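Local coordinates for putative polysaccharide biosynthesis protein with aminopeptidase-like domain (Clostridium acetobutylicum, PDB 3K9T), which binds one zinc ion per subunit and probably takes part in making modified polysaccharides, with no peptidase activity expected despite its aminopeptidase-like fold, at residues A[7-12]-A[345-350]. Numbering follows the deposited sequence.
Sequences KYIQNS and TYLEVI
Ile9 and Leu347 form the centre of this contact, their side chains sliding past each other in opposite directions. CG1 of Ile9 rests 3.8 Å from CB of Leu347, close to the root of the leucine, while the leucine's CD1 methyl extends to 3.7 Å from CB of Tyr8. The leucine branch thus sits against two consecutive residues of the helix 5-10. The two helices come close here, with CA of Ile9 and CA of Leu347 6.8 Å apart, and branched aliphatic side chains suit such a seam because they bury carbon without needing a polar partner.

In Ile9, CG1 stands opposite the carbonyl carbon (chi1 -68°) and the chain then runs on extended, which carries the CD1 methyl across to Glu348. The two side chains meet at about a right angle, and CD1 of Ile9 lies 3.3 Å from OE1 of Glu348; the methyl meets the carboxylate itself, with no hydrogen bond. A bend at chi2 (60°) turns the glutamate's carboxylate to this side, and its other oxygen, OE2, forms a salt bridge with Arg417 of the winged helix-turn-helix region. Glutamate suits the edge of this apolar seam because its flexible chain can bring the charge to that arginine. Tyr8 fits beside the leucine because it turns just its apolar CB that way; the rest of its large, partly exposed side chain leads away, and the residue also packs on Lys213 and Leu214.

The contact lays the short N-terminal helix 5-10 on the long helix 336-355, well away from the zinc site. From the latter helix, Tyr346 and Ile350 pack on helix 194-211 and Val349 on helix 271-282, while the Tyr346 hydroxyl bonds to the carbonyl of Leu314 in sheet strand 311-315.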
ATOM      1  N   LYS A   7      -4.270   9.731  37.444  1.00 31.96           N
ATOM      2  CA  LYS A   7      -3.933   9.187  38.754  1.00 32.74           C
ATOM      3  C   LYS A   7      -4.285   7.711  38.789  1.00 31.79           C
ATOM      4  O   LYS A   7      -3.591   6.950  39.462  1.00 27.62           O
ATOM      5  CB  LYS A   7      -4.603   9.974  39.916  1.00 33.67           C
ATOM      6  CG  LYS A   7      -6.139  10.062  39.816  1.00 41.09           C
ATOM      7  CD  LYS A   7      -6.843  10.987  40.867  1.00 46.37           C
ATOM      8  CE  LYS A   7      -8.293  11.456  40.397  1.00 47.51           C
ATOM      9  NZ  LYS A   7      -8.343  12.803  39.664  1.00 41.50           N
ATOM     10  N   TYR A   8      -5.352   7.319  38.078  1.00 29.86           N
ATOM     11  CA  TYR A   8      -5.733   5.916  37.989  1.00 31.76           C
ATOM     12  C   TYR A   8      -4.689   5.117  37.194  1.00 33.25           C
ATOM     13  O   TYR A   8      -4.328   3.999  37.581  1.00 31.53           O
ATOM     14  CB  TYR A   8      -7.122   5.743  37.361  1.00 33.56           C
ATOM     15  CG  TYR A   8      -8.239   6.298  38.226  1.00 37.32           C
ATOM     16  CD1 TYR A   8      -8.772   5.568  39.280  1.00 40.38           C
ATOM     17  CD2 TYR A   8      -8.758   7.544  37.985  1.00 36.62           C
ATOM     18  CE1 TYR A   8      -9.784   6.099  40.076  1.00 36.51           C
ATOM     19  CE2 TYR A   8      -9.753   8.074  38.761  1.00 36.71           C
ATOM     20  CZ  TYR A   8     -10.259   7.361  39.810  1.00 35.87           C
ATOM     21  OH  TYR A   8     -11.268   7.932  40.553  1.00 40.16           O
ATOM     22  N   ILE A   9      -4.198   5.685  36.090  1.00 33.49           N
ATOM     23  CA  ILE A   9      -3.166   5.024  35.313  1.00 32.86           C
ATOM     24  C   ILE A   9      -1.918   4.921  36.187  1.00 33.92           C
ATOM     25  O   ILE A   9      -1.295   3.856  36.256  1.00 34.71           O
ATOM     26  CB  ILE A   9      -2.863   5.754  33.989  1.00 32.99           C
ATOM     27  CG1 ILE A   9      -4.065   5.652  33.049  1.00 31.31           C
ATOM     28  CG2 ILE A   9      -1.644   5.166  33.346  1.00 24.26           C
ATOM     29  CD1 ILE A   9      -4.051   6.635  31.845  1.00 28.60           C
ATOM     30  N   GLN A  10      -1.578   5.997  36.899  1.00 32.72           N
ATOM     31  CA  GLN A  10      -0.374   5.985  37.749  1.00 32.91           C
ATOM     32  C   GLN A  10      -0.451   5.017  38.920  1.00 32.83           C
ATOM     33  O   GLN A  10       0.581   4.605  39.432  1.00 34.01           O
ATOM     34  CB  GLN A  10      -0.062   7.375  38.270  1.00 33.48           C
ATOM     35  CG  GLN A  10       0.508   8.326  37.193  1.00 41.71           C
ATOM     36  CD  GLN A  10       0.196   9.816  37.474  1.00 49.45           C
ATOM     37  OE1 GLN A  10      -0.253  10.188  38.571  1.00 52.32           O
ATOM     38  NE2 GLN A  10       0.406  10.657  36.466  1.00 55.05           N
ATOM     39  N   ASN A  11      -1.653   4.640  39.350  1.00 31.10           N
ATOM     40  CA  ASN A  11      -1.782   3.702  40.468  1.00 32.32           C
ATOM     41  C   ASN A  11      -2.152   2.283  40.034  1.00 30.87           C
ATOM     42  O   ASN A  11      -2.649   1.456  40.824  1.00 30.59           O
ATOM     43  CB  ASN A  11      -2.817   4.208  41.473  1.00 31.18           C
ATOM     44  CG  ASN A  11      -2.659   3.553  42.809  1.00 32.24           C
ATOM     45  OD1 ASN A  11      -1.532   3.321  43.261  1.00 45.78           O
ATOM     46  ND2 ASN A  11      -3.770   3.211  43.442  1.00 27.69           N
ATOM     47  N   SER A  12      -1.863   1.997  38.779  1.00 30.27           N
ATOM     48  CA  SER A  12      -2.336   0.775  38.153  1.00 31.65           C
ATOM     49  C   SER A  12      -1.731  -0.487  38.762  1.00 31.62           C
ATOM     50  O   SER A  12      -2.379  -1.538  38.772  1.00 29.62           O
ATOM     51  CB  SER A  12      -2.113   0.835  36.645  1.00 29.76           C
ATOM     52  OG  SER A  12      -0.751   0.721  36.370  1.00 37.70           O
ATOM     53  N   THR A 345      -3.846   0.157  29.843  1.00 23.22           N
ATOM     54  CA  THR A 345      -3.997   0.317  28.391  1.00 13.19           C
ATOM     55  C   THR A 345      -5.446   0.690  28.020  1.00 15.19           C
ATOM     56  O   THR A 345      -5.703   1.575  27.188  1.00 25.15           O
ATOM     57  CB  THR A 345      -3.500  -0.900  27.621  1.00 30.78           C
ATOM     58  OG1 THR A 345      -2.130  -1.223  28.001  1.00 23.80           O
ATOM     59  CG2 THR A 345      -3.601  -0.627  26.130  1.00 12.41           C
ATOM     60  N   TYR A 346      -6.387   0.012  28.647  1.00 24.53           N
ATOM     61  CA  TYR A 346      -7.788   0.312  28.447  1.00 35.19           C
ATOM     62  C   TYR A 346      -8.052   1.752  28.853  1.00 19.20           C
ATOM     63  O   TYR A 346      -8.748   2.472  28.139  1.00 27.86           O
ATOM     64  CB  TYR A 346      -8.715  -0.680  29.213  1.00 21.08           C
ATOM     65  CG  TYR A 346      -9.136  -1.912  28.410  1.00 24.30           C
ATOM     66  CD1 TYR A 346      -8.271  -2.980  28.208  1.00 22.51           C
ATOM     67  CD2 TYR A 346     -10.424  -2.022  27.889  1.00 22.17           C
ATOM     68  CE1 TYR A 346      -8.682  -4.108  27.488  1.00 23.63           C
ATOM     69  CE2 TYR A 346     -10.841  -3.138  27.170  1.00 24.28           C
ATOM     70  CZ  TYR A 346      -9.971  -4.172  26.957  1.00 24.62           C
ATOM     71  OH  TYR A 346     -10.384  -5.289  26.243  1.00 15.44           O
ATOM     72  N   LEU A 347      -7.518   2.189  29.994  1.00 27.53           N
ATOM     73  CA  LEU A 347      -7.723   3.579  30.417  1.00 34.07           C
ATOM     74  C   LEU A 347      -7.120   4.582  29.409  1.00 24.88           C
ATOM     75  O   LEU A 347      -7.686   5.660  29.163  1.00 25.29           O
ATOM     76  CB  LEU A 347      -7.162   3.806  31.833  1.00 23.97           C
ATOM     77  CG  LEU A 347      -7.934   3.176  33.004  1.00 42.14           C
ATOM     78  CD1 LEU A 347      -7.392   3.676  34.321  1.00 17.89           C
ATOM     79  CD2 LEU A 347      -9.431   3.484  32.909  1.00 10.08           C
ATOM     80  N   GLU A 348      -5.971   4.228  28.833  1.00 33.11           N
ATOM     81  CA  GLU A 348      -5.295   5.102  27.855  1.00 26.26           C
ATOM     82  C   GLU A 348      -6.107   5.176  26.569  1.00 23.69           C
ATOM     83  O   GLU A 348      -6.191   6.228  25.907  1.00 19.95           O
ATOM     84  CB  GLU A 348      -3.887   4.586  27.540  1.00 30.29           C
ATOM     85  CG  GLU A 348      -3.006   5.602  26.780  1.00 27.03           C
ATOM     86  CD  GLU A 348      -2.814   6.881  27.546  1.00 26.23           C
ATOM     87  OE1 GLU A 348      -2.707   6.804  28.790  1.00 30.60           O
ATOM     88  OE2 GLU A 348      -2.772   7.967  26.917  1.00 24.76           O
ATOM     89  N   VAL A 349      -6.676   4.031  26.201  1.00 23.28           N
ATOM     90  CA  VAL A 349      -7.588   3.989  25.089  1.00 20.04           C
ATOM     91  C   VAL A 349      -8.743   4.958  25.344  1.00 15.40           C
ATOM     92  O   VAL A 349      -9.050   5.765  24.461  1.00 24.49           O
ATOM     93  CB  VAL A 349      -8.064   2.573  24.801  1.00 29.21           C
ATOM     94  CG1 VAL A 349      -9.294   2.571  23.888  1.00 19.93           C
ATOM     95  CG2 VAL A 349      -6.921   1.794  24.196  1.00 21.36           C
ATOM     96  N   ILE A 350      -9.332   4.896  26.548  1.00 23.02           N
ATOM     97  CA  ILE A 350     -10.504   5.702  26.908  1.00 23.66           C
ATOM     98  C   ILE A 350     -10.125   7.165  26.956  1.00 29.31           C
ATOM     99  O   ILE A 350     -10.848   7.999  26.423  1.00 23.52           O
ATOM    100  CB  ILE A 350     -11.178   5.240  28.226  1.00 26.75           C
ATOM    101  CG1 ILE A 350     -11.893   3.890  28.005  1.00 20.31           C
ATOM    102  CG2 ILE A 350     -12.159   6.292  28.712  1.00 16.54           C
ATOM    103  CD1 ILE A 350     -12.406   3.138  29.288  1.00 16.64           C
TER